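Local coordinates for Phthiocerol/phenolphthiocerol synthesis polyketide synthase type I PpsC (Mycobacterium tuberculosis, PDB 5NJI), which probably dehydrates beta-hydroxyacyl intermediates to trans-2-enoyl chains through its dehydratase domain during assembly of the phthiocerol lipids of the mycobacterial envelope, at residues V45-L50 against V111-L116; P92-E97 against T143-E148; G269-G274 against L307-E312. The protein carries 1 engineered substitution. One frame throughout, in Å; residues are numbered along the deposited sequence.

Contact 1: V45-L50 against V111-L116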
loop_
_atom_site.group_PDB
_atom_site.type_symbol
_atom_site.label_atom_id
_atom_site.label_comp_id
_atom_site.label_asym_id
_atom_site.label_seq_id
_atom_site.Cartn_x
_atom_site.Cartn_y
_atom_site.Cartn_z
ATOM N N VAL A 45 -15.460 3.242 -15.500
ATOM C CA VAL A 45 -14.532 4.370 -15.472
ATOM C C VAL A 45 -14.859 5.228 -14.257
ATOM O O VAL A 45 -16.027 5.555 -14.023
ATOM C CB VAL A 45 -14.629 5.244 -16.743
ATOM C CG1 VAL A 45 -13.536 6.309 -16.718
ATOM C CG2 VAL A 45 -14.532 4.417 -18.016
ATOM N N TRP A 46 -13.831 5.620 -13.504
ATOM C CA TRP A 46 -13.995 6.538 -12.388
ATOM C C TRP A 46 -13.051 7.720 -12.550
ATOM O O TRP A 46 -11.971 7.591 -13.135
ATOM C CB TRP A 46 -13.661 5.873 -11.039
ATOM C CG TRP A 46 -14.479 4.678 -10.625
ATOM C CD1 TRP A 46 -15.463 4.663 -9.680
ATOM C CD2 TRP A 46 -14.354 3.321 -11.093
ATOM N NE1 TRP A 46 -15.957 3.390 -9.528
ATOM C CE2 TRP A 46 -15.297 2.551 -10.381
ATOM C CE3 TRP A 46 -13.537 2.684 -12.032
ATOM C CZ2 TRP A 46 -15.444 1.176 -10.578
ATOM C CZ3 TRP A 46 -13.690 1.308 -12.227
ATOM C CH2 TRP A 46 -14.637 0.579 -11.509
ATOM N N GLU A 47 -13.449 8.862 -11.995
ATOM C CA GLU A 47 -12.584 10.027 -11.883
ATOM C C GLU A 47 -12.623 10.561 -10.464
ATOM O O GLU A 47 -13.696 10.703 -9.867
ATOM C CB GLU A 47 -12.996 11.159 -12.834
ATOM C CG GLU A 47 -12.804 10.830 -14.294
ATOM C CD GLU A 47 -13.130 12.031 -15.183
ATOM O OE1 GLU A 47 -13.414 13.117 -14.625
ATOM O OE2 GLU A 47 -13.107 11.885 -16.425
ATOM N N SER A 48 -11.456 10.894 -9.933
ATOM C CA SER A 48 -11.391 11.518 -8.621
ATOM C C SER A 48 -10.513 12.744 -8.719
ATOM O O SER A 48 -9.546 12.765 -9.475
ATOM C CB SER A 48 -10.819 10.592 -7.546
ATOM O OG SER A 48 -9.475 10.248 -7.840
ATOM N N GLU A 49 -10.849 13.764 -7.944
ATOM C CA GLU A 49 -10.036 14.967 -7.888
ATOM C C GLU A 49 -9.110 14.823 -6.694
ATOM O O GLU A 49 -9.574 14.681 -5.558
ATOM C CB GLU A 49 -10.895 16.224 -7.775
ATOM C CG GLU A 49 -11.851 16.406 -8.945
ATOM C CD GLU A 49 -12.753 17.616 -8.787
ATOM O OE1 GLU A 49 -12.234 18.713 -8.489
ATOM O OE2 GLU A 49 -13.981 17.467 -8.957
ATOM N N LEU A 50 -7.819 14.810 -6.959
ATOM C CA LEU A 50 -6.804 14.764 -5.916
ATOM C C LEU A 50 -6.127 16.124 -5.804
ATOM O O LEU A 50 -6.023 16.868 -6.780
ATOM C CB LEU A 50 -5.753 13.695 -6.203
ATOM C CG LEU A 50 -6.241 12.278 -6.466
ATOM C CD1 LEU A 50 -5.030 11.374 -6.640
ATOM C CD2 LEU A 50 -7.131 11.815 -5.344
ATOM N N VAL A 111 -6.371 14.894 -11.594
ATOM C CA VAL A 111 -7.557 14.072 -11.812
ATOM C C VAL A 111 -7.095 12.650 -12.075
ATOM O O VAL A 111 -6.394 12.382 -13.065
ATOM C CB VAL A 111 -8.439 14.596 -12.954
ATOM C CG1 VAL A 111 -9.622 13.647 -13.175
ATOM C CG2 VAL A 111 -8.925 15.986 -12.579
ATOM N N LEU A 112 -7.487 11.743 -11.188
ATOM C CA LEU A 112 -7.107 10.347 -11.269
ATOM C C LEU A 112 -8.222 9.609 -11.984
ATOM O O LEU A 112 -9.385 9.743 -11.607
ATOM C CB LEU A 112 -6.887 9.768 -9.874
ATOM C CG LEU A 112 -6.125 8.454 -9.809
ATOM C CD1 LEU A 112 -4.704 8.687 -10.227
ATOM C CD2 LEU A 112 -6.149 7.902 -8.413
ATOM N N VAL A 113 -7.869 8.853 -13.021
ATOM C CA VAL A 113 -8.831 8.178 -13.879
ATOM C C VAL A 113 -8.569 6.682 -13.786
ATOM O O VAL A 113 -7.496 6.215 -14.176
ATOM C CB VAL A 113 -8.730 8.666 -15.333
ATOM C CG1 VAL A 113 -9.794 7.992 -16.210
ATOM C CG2 VAL A 113 -8.862 10.196 -15.373
ATOM N N THR A 114 -9.553 5.940 -13.295
ATOM C CA THR A 114 -9.433 4.499 -13.096
ATOM C C THR A 114 -10.387 3.767 -14.034
ATOM O O THR A 114 -11.504 4.233 -14.287
ATOM C CB THR A 114 -9.746 4.143 -11.636
ATOM O OG1 THR A 114 -8.857 4.866 -10.782
ATOM C CG2 THR A 114 -9.603 2.659 -11.351
ATOM N N THR A 115 -9.928 2.665 -14.612
ATOM C CA THR A 115 -10.794 1.807 -15.411
ATOM C C THR A 115 -10.755 0.381 -14.897
ATOM O O THR A 115 -9.763 -0.068 -14.320
ATOM C CB THR A 115 -10.413 1.790 -16.886
ATOM O OG1 THR A 115 -9.047 1.386 -17.045
ATOM C CG2 THR A 115 -10.642 3.158 -17.540
ATOM N N LEU A 116 -11.855 -0.327 -15.111
ATOM C CA LEU A 116 -11.932 -1.736 -14.753
ATOM C C LEU A 116 -12.591 -2.499 -15.886
ATOM O O LEU A 116 -13.656 -2.107 -16.369
ATOM C CB LEU A 116 -12.711 -1.954 -13.455
ATOM C CG LEU A 116 -12.820 -3.400 -12.933
ATOM C CD1 LEU A 116 -12.996 -3.397 -11.445
ATOM C CD2 LEU A 116 -14.010 -4.139 -13.566
#

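Contact 2: P92-E97 against T143-E148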
loop_
_atom_site.group_PDB
_atom_site.type_symbol
_atom_site.label_atom_id
_atom_site.label_comp_id
_atom_site.label_asym_id
_atom_site.label_seq_id
_atom_site.Cartn_x
_atom_site.Cartn_y
_atom_site.Cartn_z
ATOM N N PRO A 92 -13.936 -9.438 -0.291
ATOM C CA PRO A 92 -14.156 -10.416 -1.367
ATOM C C PRO A 92 -12.966 -10.665 -2.260
ATOM O O PRO A 92 -13.003 -11.636 -3.029
ATOM C CB PRO A 92 -15.287 -9.785 -2.190
ATOM C CG PRO A 92 -15.806 -8.674 -1.408
ATOM C CD PRO A 92 -14.738 -8.221 -0.482
ATOM N N TRP A 93 -11.924 -9.822 -2.206
ATOM C CA TRP A 93 -10.920 -9.745 -3.256
ATOM C C TRP A 93 -9.522 -9.930 -2.695
ATOM O O TRP A 93 -9.255 -9.660 -1.525
ATOM C CB TRP A 93 -10.934 -8.381 -3.971
ATOM C CG TRP A 93 -12.292 -7.887 -4.281
ATOM C CD1 TRP A 93 -12.956 -6.880 -3.666
ATOM C CD2 TRP A 93 -13.167 -8.400 -5.279
ATOM N NE1 TRP A 93 -14.200 -6.729 -4.221
ATOM C CE2 TRP A 93 -14.354 -7.654 -5.214
ATOM C CE3 TRP A 93 -13.059 -9.421 -6.221
ATOM C CZ2 TRP A 93 -15.428 -7.903 -6.055
ATOM C CZ3 TRP A 93 -14.120 -9.672 -7.051
ATOM C CH2 TRP A 93 -15.290 -8.918 -6.967
ATOM N N MET A 94 -8.631 -10.348 -3.579
ATOM C CA MET A 94 -7.195 -10.259 -3.384
ATOM C C MET A 94 -6.602 -9.543 -4.589
ATOM O O MET A 94 -7.226 -9.450 -5.644
ATOM C CB MET A 94 -6.561 -11.649 -3.216
ATOM C CG MET A 94 -6.535 -12.486 -4.508
ATOM S SD MET A 94 -5.841 -14.125 -4.168
ATOM C CE MET A 94 -4.107 -13.793 -4.468
ATOM N N ILE A 95 -5.399 -9.014 -4.433
ATOM C CA ILE A 95 -4.660 -8.476 -5.560
ATOM C C ILE A 95 -3.641 -9.514 -5.991
ATOM O O ILE A 95 -2.672 -9.785 -5.274
ATOM C CB ILE A 95 -3.978 -7.149 -5.226
ATOM C CG1 ILE A 95 -5.033 -6.148 -4.753
ATOM C CG2 ILE A 95 -3.258 -6.635 -6.468
ATOM C CD1 ILE A 95 -4.463 -4.841 -4.219
ATOM N N SER A 96 -3.845 -10.078 -7.180
ATOM C CA SER A 96 -2.883 -11.039 -7.708
ATOM C C SER A 96 -1.571 -10.368 -8.067
ATOM O O SER A 96 -0.488 -10.887 -7.757
ATOM C CB SER A 96 -3.458 -11.745 -8.942
ATOM O OG SER A 96 -4.660 -12.403 -8.627
ATOM N N GLU A 97 -1.645 -9.209 -8.726
ATOM C CA GLU A 97 -0.475 -8.492 -9.187
ATOM C C GLU A 97 -0.829 -7.018 -9.296
ATOM O O GLU A 97 -1.908 -6.664 -9.770
ATOM C CB GLU A 97 -0.011 -9.020 -10.555
ATOM C CG GLU A 97 1.210 -8.369 -11.161
ATOM C CD GLU A 97 1.445 -8.832 -12.589
ATOM O OE1 GLU A 97 0.731 -9.752 -13.045
ATOM O OE2 GLU A 97 2.340 -8.275 -13.258
ATOM N N THR A 143 -4.207 -6.700 -11.361
ATOM C CA THR A 143 -5.125 -7.811 -11.558
ATOM C C THR A 143 -5.743 -8.156 -10.213
ATOM O O THR A 143 -5.027 -8.464 -9.249
ATOM C CB THR A 143 -4.408 -9.017 -12.159
ATOM O OG1 THR A 143 -3.867 -8.664 -13.430
ATOM C CG2 THR A 143 -5.384 -10.158 -12.337
ATOM N N VAL A 144 -7.067 -8.103 -10.149
ATOM C CA VAL A 144 -7.827 -8.381 -8.939
ATOM C C VAL A 144 -8.627 -9.656 -9.153
ATOM O O VAL A 144 -9.203 -9.872 -10.224
ATOM C CB VAL A 144 -8.758 -7.207 -8.582
ATOM C CG1 VAL A 144 -9.589 -7.503 -7.353
ATOM C CG2 VAL A 144 -7.949 -5.921 -8.392
ATOM N N ALA A 145 -8.670 -10.502 -8.126
ATOM C CA ALA A 145 -9.336 -11.789 -8.237
ATOM C C ALA A 145 -10.089 -12.068 -6.944
ATOM O O ALA A 145 -9.865 -11.433 -5.915
ATOM C CB ALA A 145 -8.331 -12.910 -8.546
ATOM N N ARG A 146 -11.004 -13.028 -6.999
ATOM C CA ARG A 146 -11.684 -13.445 -5.784
ATOM C C ARG A 146 -10.683 -13.935 -4.742
ATOM O O ARG A 146 -9.698 -14.601 -5.063
ATOM C CB ARG A 146 -12.705 -14.547 -6.097
ATOM C CG ARG A 146 -13.959 -14.059 -6.824
ATOM C CD ARG A 146 -14.813 -13.131 -5.958
ATOM N NE ARG A 146 -15.895 -13.832 -5.271
ATOM C CZ ARG A 146 -17.150 -13.906 -5.708
ATOM N NH1 ARG A 146 -17.510 -13.323 -6.845
ATOM N NH2 ARG A 146 -18.056 -14.571 -5.003
ATOM N N ALA A 147 -10.938 -13.565 -3.492
ATOM C CA ALA A 147 -10.020 -13.839 -2.393
ATOM C C ALA A 147 -9.855 -15.333 -2.163
ATOM O O ALA A 147 -10.822 -16.098 -2.205
ATOM C CB ALA A 147 -10.544 -13.198 -1.121
ATOM N N GLU A 148 -8.639 -15.724 -1.903
ATOM C CA GLU A 148 -8.318 -17.036 -1.343
ATOM C C GLU A 148 -8.403 -16.971 0.178
ATOM O O GLU A 148 -7.770 -16.097 0.791
ATOM C CB GLU A 148 -6.924 -17.463 -1.760
ATOM C CG GLU A 148 -6.760 -17.726 -3.249
ATOM C CD GLU A 148 -5.309 -17.945 -3.658
ATOM O OE1 GLU A 148 -4.402 -17.408 -2.982
ATOM O OE2 GLU A 148 -5.075 -18.655 -4.659
HETATM O O HOH W 1 -14.866 -13.707 -2.897
#

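Contact 3: G269-G274 against L307-E312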
loop_
_atom_site.group_PDB
_atom_site.type_symbol
_atom_site.label_atom_id
_atom_site.label_comp_id
_atom_site.label_asym_id
_atom_site.label_seq_id
_atom_site.Cartn_x
_atom_site.Cartn_y
_atom_site.Cartn_z
ATOM N N GLY A 269 0.151 -10.927 -4.697
ATOM C CA GLY A 269 -0.491 -11.662 -3.626
ATOM C C GLY A 269 -0.760 -10.780 -2.424
ATOM O O GLY A 269 -0.210 -11.006 -1.339
ATOM N N VAL A 270 -1.567 -9.745 -2.609
ATOM C CA VAL A 270 -2.014 -8.913 -1.501
ATOM C C VAL A 270 -3.327 -9.497 -0.999
ATOM O O VAL A 270 -4.342 -9.477 -1.704
ATOM C CB VAL A 270 -2.174 -7.442 -1.899
ATOM C CG1 VAL A 270 -2.633 -6.636 -0.702
ATOM C CG2 VAL A 270 -0.880 -6.894 -2.430
ATOM N N HIS A 271 -3.296 -10.045 0.216
ATOM C CA HIS A 271 -4.443 -10.679 0.841
ATOM C C HIS A 271 -4.931 -9.829 2.000
ATOM O O HIS A 271 -4.127 -9.409 2.842
ATOM C CB HIS A 271 -4.073 -12.073 1.342
ATOM C CG HIS A 271 -3.389 -12.909 0.318
ATOM N ND1 HIS A 271 -4.081 -13.650 -0.617
ATOM C CD2 HIS A 271 -2.077 -13.121 0.073
ATOM C CE1 HIS A 271 -3.221 -14.286 -1.392
ATOM N NE2 HIS A 271 -1.998 -13.978 -0.998
ATOM N N VAL A 272 -6.239 -9.581 2.041
ATOM C CA VAL A 272 -6.864 -8.755 3.061
ATOM C C VAL A 272 -7.969 -9.577 3.703
ATOM O O VAL A 272 -8.922 -9.984 3.031
ATOM C CB VAL A 272 -7.427 -7.446 2.489
ATOM C CG1 VAL A 272 -7.804 -6.528 3.619
ATOM C CG2 VAL A 272 -6.414 -6.800 1.559
ATOM N N TYR A 273 -7.830 -9.838 4.994
ATOM C CA TYR A 273 -8.755 -10.728 5.673
ATOM C C TYR A 273 -9.686 -10.014 6.626
ATOM O O TYR A 273 -10.654 -10.627 7.094
ATOM C CB TYR A 273 -7.974 -11.810 6.437
ATOM C CG TYR A 273 -7.057 -12.619 5.552
ATOM C CD1 TYR A 273 -7.553 -13.395 4.511
ATOM C CD2 TYR A 273 -5.680 -12.629 5.768
ATOM C CE1 TYR A 273 -6.705 -14.119 3.696
ATOM C CE2 TYR A 273 -4.841 -13.333 4.959
ATOM C CZ TYR A 273 -5.343 -14.102 3.947
ATOM O OH TYR A 273 -4.440 -14.806 3.181
ATOM N N GLY A 274 -9.407 -8.762 6.952
ATOM C CA GLY A 274 -10.265 -7.973 7.803
ATOM C C GLY A 274 -9.863 -6.517 7.742
ATOM O O GLY A 274 -9.109 -6.105 6.862
ATOM N N LEU A 307 -4.424 -9.931 9.276
ATOM C CA LEU A 307 -5.336 -9.011 8.629
ATOM C C LEU A 307 -4.897 -8.686 7.220
ATOM O O LEU A 307 -5.736 -8.487 6.343
ATOM C CB LEU A 307 -5.418 -7.701 9.424
ATOM C CG LEU A 307 -5.818 -7.821 10.891
ATOM C CD1 LEU A 307 -5.679 -6.468 11.581
ATOM C CD2 LEU A 307 -7.242 -8.327 10.986
ATOM N N LEU A 308 -3.588 -8.568 7.023
ATOM C CA LEU A 308 -2.994 -8.233 5.734
ATOM C C LEU A 308 -1.797 -9.144 5.533
ATOM O O LEU A 308 -0.930 -9.231 6.410
ATOM C CB LEU A 308 -2.540 -6.767 5.684
ATOM C CG LEU A 308 -1.805 -6.343 4.424
ATOM C CD1 LEU A 308 -2.764 -6.273 3.273
ATOM C CD2 LEU A 308 -1.129 -5.004 4.644
ATOM N N VAL A 309 -1.728 -9.824 4.398
ATOM C CA VAL A 309 -0.538 -10.581 4.033
ATOM C C VAL A 309 -0.138 -10.120 2.647
ATOM O O VAL A 309 -0.940 -10.230 1.716
ATOM C CB VAL A 309 -0.781 -12.100 4.036
ATOM C CG1 VAL A 309 0.439 -12.852 3.516
ATOM C CG2 VAL A 309 -1.151 -12.567 5.425
ATOM N N VAL A 310 1.083 -9.603 2.505
ATOM C CA VAL A 310 1.647 -9.280 1.196
ATOM C C VAL A 310 2.703 -10.325 0.871
ATOM O O VAL A 310 3.768 -10.357 1.503
ATOM C CB VAL A 310 2.249 -7.870 1.170
ATOM C CG1 VAL A 310 2.769 -7.551 -0.222
ATOM C CG2 VAL A 310 1.232 -6.868 1.606
ATOM N N ASP A 311 2.427 -11.170 -0.136
ATOM C CA ASP A 311 3.335 -12.270 -0.467
ATOM C C ASP A 311 4.649 -11.766 -1.057
ATOM O O ASP A 311 5.722 -12.296 -0.739
ATOM C CB ASP A 311 2.672 -13.235 -1.464
ATOM C CG ASP A 311 1.480 -14.013 -0.896
ATOM O OD1 ASP A 311 1.312 -14.138 0.336
ATOM O OD2 ASP A 311 0.711 -14.547 -1.729
ATOM N N GLU A 312 4.587 -10.793 -1.972
ATOM C CA GLU A 312 5.778 -10.199 -2.558
ATOM C C GLU A 312 5.615 -8.701 -2.686
ATOM O O GLU A 312 4.636 -8.225 -3.272
ATOM C CB GLU A 312 6.078 -10.755 -3.958
ATOM C CG GLU A 312 6.371 -12.234 -3.988
ATOM C CD GLU A 312 6.588 -12.757 -5.404
ATOM O OE1 GLU A 312 6.501 -11.954 -6.357
ATOM O OE2 GLU A 312 6.845 -13.966 -5.563
#

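Contact 1: V45-L50 against V111-L116
Trp46 and Thr114 face each other as an antiparallel hydrogen-bonded pair, and Ser48 with Leu112 repeats the arrangement, so four main-chain bonds join strands 45-50 and 111-116. The strand directions differ by 159°. Trp46 N donates to Thr114 O over 2.8 Å at an N-H...O angle of 164°, and the other three bonds are of similar length. Weaker CA-H...O contacts add to these bonds, the shortest being 3.2 Å from Glu47 CA to Leu112 O.

Apolar contacts divide between two faces. On the face bearing Val45, Glu47, Val111, Val113 and Thr115, Val45 CG1 lies alongside Val113 CG1 at 4.1 Å, while Glu47 lays its CG beside Val113 CG2. On the other face the Trp46 indole makes the broadest contribution. With CG set anti to the carbonyl carbon (chi1 -61°), its benzo edge reaches the neighbouring strand: CE3 is 3.4 Å from Thr114 O, and CZ3 is 3.6 Å from Leu116 CB. Further along, Leu50 CD1 meets Leu112 CD2 at 4.1 Å.

Polar side chains here find partners beyond the strand pair. Trp46 NE1 bonds to Asp83 OD2 of helix 70-84, and Ser48 OG, though only 3.3 Å from Leu112 CB, bonds to Leu31 O. Leu112 and Thr114 rest on Ile76 of the same helix, as befits a hotdog fold, in which a sheet wraps a long helix.

The chemistry is thus two-sided: regular backbone bonding sets the strand spacing, and a mainly apolar face, with its indole N-H and serine hydroxyl both satisfied, packs against the helix.

Contact 2: P92-E97 against T143-E148
The Trp93 indole presents an edge to Ala145 O, which lies in the ring plane 3.8 Å from CE3, while CB of the preceding Pro92 sits over one face, displaced toward the rim. At the next ring atom, CZ3, Arg146 CD comes obliquely to within 3.7 Å. The guanidinium is turned 83° from the indole plane, so the methylene, not a stack, makes the contact. Trp93 NE1 bonds to Thr82 OG1 in helix 70-84, and Arg146 NH1 forms a salt bridge with Glu120.

One water links Arg146 to Pro92 at this end of the strand pair. It receives a bond from Arg146 NE at 2.6 Å and donates one to Pro92 O at 2.8 Å. Since Ala147 N also donates to Pro92 O, two hydrogen bonds grip that carbonyl where strand 143-146 ends.

Further along the strands, Met94 and Ala145 exchange two nearly straight backbone bonds. The register then slips by one residue: Ser96 and Glu97 both face Thr143, a classic beta bulge. Ser96 N reaches Thr143 O at 2.9 Å with a bent N-H...O angle of 133°, and Thr143 N returns a bond to Glu97 O. The side chain of Glu97 lies about 7 Å from the bound acyl-CoA.

Side chains meet on both faces. Val144 CG1 packs on Trp93 CB at 3.7 Å, on the side where the sheet covers helix 70-84. On the reverse side, Met94 holds CG between its backbone N and carbonyl carbon (chi1 71°), and its SD passes 3.8 Å from Glu148 OE1.

The contact thus trades strand regularity for a corner. The bulge keeps the main-chain bonding through the turn, and the water and the loop amide satisfy polar atoms at the other end.

Contact 3: G269-G274 against L307-E312
His271 reaches across to Asp311 from the adjacent strand, and its side chain can be traced atom by atom. CB lies 3.7 Å from Val309 O, the carbonyl that also accepts the His271 backbone N-H, and CG is 3.9 Å from the same Val309 O. A chi1 of -50° sets CG anti to the carbonyl carbon, and the turn about the next bond brings the CD2-NE2 edge round to Asp311. CD2 is 3.5 Å from both Val309 O and Asp311 OD1, while CE1 comes near Asp311 OD2. At the tip, NE2 donates to Asp311 OD2 over 2.9 Å at an N-H...O angle of 160°. OD2 lies essentially in the imidazole plane, yet the donor stands 45° out of the carboxylate plane, so the bond is well directed for the ring and less so for the acid.

Beside this pair, Tyr273 sets CE2 at its ring edge against Val309 CG2, 3.8 Å away. On the opposite face Leu308 CD1 packs between Val270 CG1, at 4.0 Å, and Val272 CG2, at 4.1 Å.

Asp311 N donates to Gly269 O, and Gly269, with positive phi, forms with Val270 a G1 bulge against Ile95. Gly274 N is buried without a partner.

In what is probably the second hotdog of the dehydratase, Asp311 is therefore tied twice, through amide and carboxylate, which fixes the corner of its strand to the neighbouring one.

How the contacts relate
From the N terminus, segment 45-50 comes first, followed by helix 70-84 and then segment 92-97. Contact 1 closes its loop only when 111-116 returns, by which time contact 2 has opened; 143-148 closes the latter, so the two cross. Contact 3 opens and closes later, with 32 residues between its segments, in series with both. Strands 93-100 and 262-272 are neighbours, and backbone bonds between Ile95 and Val270 and between Ser96 and Gly269 connect contacts 2 and 3, whose centres are 10 Å apart. This seam joins the early and late halves of what is probably the double-hotdog fold of polyketide synthase dehydratases; contact 1 lies farther out, about 24 Å from contact 3 between centres.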